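Local coordinates for protein laccase (Uncultured bacterium, PDB 4F7K) that probably oxidises phenolic and related substrates with molecular oxygen, as multicopper oxidases of the laccase family do, at residues T98-S103 and A228-A233. Sequence-based numbering, arbitrary orientation.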
loop_
_atom_site.group_PDB
_atom_site.type_symbol
_atom_site.label_atom_id
_atom_site.label_comp_id
_atom_site.label_asym_id
_atom_site.label_seq_id
_atom_site.Cartn_x
_atom_site.Cartn_y
_atom_site.Cartn_z
ATOM N N THR A 98 8.361 1.193 3.151
ATOM C CA THR A 98 6.967 1.245 3.572
ATOM C C THR A 98 6.167 0.192 2.813
ATOM O O THR A 98 6.011 0.233 1.572
ATOM C CB THR A 98 6.373 2.616 3.270
ATOM O OG1 THR A 98 7.212 3.619 3.831
ATOM C CG2 THR A 98 4.975 2.746 3.854
ATOM N N PHE A 99 5.700 -0.783 3.570
ATOM C CA PHE A 99 4.869 -1.842 3.008
ATOM C C PHE A 99 3.548 -1.814 3.772
ATOM O O PHE A 99 3.330 -0.889 4.567
ATOM C CB PHE A 99 5.624 -3.184 3.077
ATOM C CG PHE A 99 6.881 -3.189 2.234
ATOM C CD1 PHE A 99 6.812 -3.317 0.849
ATOM C CD2 PHE A 99 8.133 -3.029 2.826
ATOM C CE1 PHE A 99 7.952 -3.293 0.061
ATOM C CE2 PHE A 99 9.286 -3.012 2.052
ATOM C CZ PHE A 99 9.202 -3.139 0.651
ATOM N N TRP A 100 2.665 -2.790 3.526
ATOM C CA TRP A 100 1.485 -2.944 4.358
ATOM C C TRP A 100 0.959 -4.347 4.346
ATOM O O TRP A 100 1.444 -5.191 3.616
ATOM C CB TRP A 100 0.406 -1.890 4.019
ATOM C CG TRP A 100 -0.306 -1.931 2.654
ATOM C CD1 TRP A 100 0.249 -1.816 1.403
ATOM C CD2 TRP A 100 -1.718 -1.921 2.461
ATOM N NE1 TRP A 100 -0.742 -1.786 0.434
ATOM C CE2 TRP A 100 -1.959 -1.865 1.067
ATOM C CE3 TRP A 100 -2.809 -1.981 3.339
ATOM C CZ2 TRP A 100 -3.249 -1.864 0.534
ATOM C CZ3 TRP A 100 -4.088 -1.979 2.812
ATOM C CH2 TRP A 100 -4.310 -1.938 1.415
ATOM N N TYR A 101 -0.033 -4.612 5.187
ATOM C CA TYR A 101 -0.604 -5.943 5.276
ATOM C C TYR A 101 -2.136 -5.861 5.285
ATOM O O TYR A 101 -2.722 -4.890 5.777
ATOM C CB TYR A 101 -0.036 -6.623 6.526
ATOM C CG TYR A 101 -0.420 -5.955 7.836
ATOM C CD1 TYR A 101 -1.625 -6.300 8.493
ATOM C CD2 TYR A 101 0.421 -5.015 8.457
ATOM C CE1 TYR A 101 -1.992 -5.704 9.720
ATOM C CE2 TYR A 101 0.063 -4.424 9.694
ATOM C CZ TYR A 101 -1.163 -4.787 10.304
ATOM O OH TYR A 101 -1.547 -4.262 11.519
ATOM N N HIS A 102 -2.821 -6.843 4.713
ATOM C CA HIS A 102 -4.265 -6.756 4.725
ATOM C C HIS A 102 -4.857 -8.153 4.581
ATOM O O HIS A 102 -4.188 -9.058 4.085
ATOM C CB HIS A 102 -4.774 -5.770 3.648
ATOM C CG HIS A 102 -4.271 -6.086 2.275
ATOM N ND1 HIS A 102 -4.752 -7.143 1.533
ATOM C CD2 HIS A 102 -3.285 -5.528 1.533
ATOM C CE1 HIS A 102 -4.114 -7.203 0.381
ATOM N NE2 HIS A 102 -3.223 -6.232 0.351
ATOM N N SER A 103 -6.091 -8.352 5.015
ATOM C CA SER A 103 -6.726 -9.625 4.747
ATOM C C SER A 103 -6.665 -9.911 3.237
ATOM O O SER A 103 -6.737 -9.000 2.404
ATOM C CB SER A 103 -8.162 -9.688 5.285
ATOM O OG SER A 103 -9.103 -9.203 4.325
ATOM N N ALA A 228 -2.603 5.215 -6.816
ATOM C CA ALA A 228 -3.663 4.248 -7.054
ATOM C C ALA A 228 -3.812 3.333 -5.832
ATOM O O ALA A 228 -2.959 3.348 -4.939
ATOM C CB ALA A 228 -3.407 3.443 -8.334
ATOM N N PRO A 229 -4.886 2.522 -5.789
ATOM C CA PRO A 229 -5.104 1.630 -4.642
ATOM C C PRO A 229 -3.854 0.817 -4.303
ATOM O O PRO A 229 -3.263 0.273 -5.212
ATOM C CB PRO A 229 -6.236 0.680 -5.130
ATOM C CG PRO A 229 -6.975 1.497 -6.132
ATOM C CD PRO A 229 -6.000 2.478 -6.754
ATOM N N ALA A 230 -3.462 0.766 -3.017
ATOM C CA ALA A 230 -2.368 -0.095 -2.494
ATOM C C ALA A 230 -0.960 0.441 -2.758
ATOM O O ALA A 230 0.006 -0.113 -2.280
ATOM C CB ALA A 230 -2.492 -1.551 -2.995
ATOM N N GLN A 231 -0.860 1.512 -3.532
ATOM C CA GLN A 231 0.419 2.190 -3.844
ATOM C C GLN A 231 0.895 3.055 -2.678
ATOM O O GLN A 231 0.093 3.580 -1.877
ATOM C CB GLN A 231 0.281 3.052 -5.113
ATOM C CG GLN A 231 0.188 2.219 -6.416
ATOM C CD GLN A 231 0.294 3.066 -7.686
ATOM O OE1 GLN A 231 -0.039 4.242 -7.670
ATOM N NE2 GLN A 231 0.768 2.463 -8.787
ATOM N N ARG A 232 2.211 3.176 -2.579
ATOM C CA ARG A 232 2.859 3.961 -1.539
ATOM C C ARG A 232 3.800 4.971 -2.169
ATOM O O ARG A 232 4.380 4.719 -3.262
ATOM C CB ARG A 232 3.681 3.040 -0.633
ATOM C CG ARG A 232 2.895 2.363 0.437
ATOM C CD ARG A 232 2.445 0.966 0.041
ATOM N NE ARG A 232 3.585 0.084 -0.122
ATOM C CZ ARG A 232 3.756 -0.744 -1.144
ATOM N NH1 ARG A 232 2.820 -0.850 -2.074
ATOM N NH2 ARG A 232 4.860 -1.492 -1.216
ATOM N N ALA A 233 3.984 6.102 -1.489
ATOM C CA ALA A 233 5.079 6.981 -1.829
ATOM C C ALA A 233 5.688 7.491 -0.536
ATOM O O ALA A 233 4.958 7.876 0.360
ATOM C CB ALA A 233 4.649 8.127 -2.713
#
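Arg232 reaches across to the backbone of Thr98, its NE lying 3.0 Å from Thr98 O in a nearly straight hydrogen bond (164°). The oxygen sits at the guanidinium edge, close to its plane, while the NE donor stands above the carbonyl plane; a weak bond from NH2 reaches the same oxygen. Bends at chi2 and chi3 fold the chain so that the guanidinium also turns back on its own segment, where NH1 meets Ala230 O at 2.9 Å in the carbonyl plane. Arginine suits this place: its long chain carries three donor nitrogens, which here serve two carbonyls and, through NH2, Asp374 in a salt bridge that probably offsets the buried charge. Replaced by alanine, this position would probably leave Thr98 O without its main donor across the contact, take the NH1 bond from Ala230 O and remove this salt-bridge partner from Asp374.

Trp100 has CG between the backbone N and the carbonyl carbon (chi1 67°), which swings the indole over to the type II turn of 228-231. NE1 donates a bent bond to Ala230 O, 3.3 Å away, making that oxygen a shared acceptor. The small methyl of Ala230 fits at the indole edge, CB 3.6 Å from Trp100 CZ2, while His102 CD2 lies over one ring face. Phe99 adds its CD1 beside Arg232 NH2.

The contact is buried near the centre of the chain, joining two cupredoxin-like domains: strand 97-103 runs between 116-122 and 59-62, whereas strand 232-239 lies between 183-190 and 204-211.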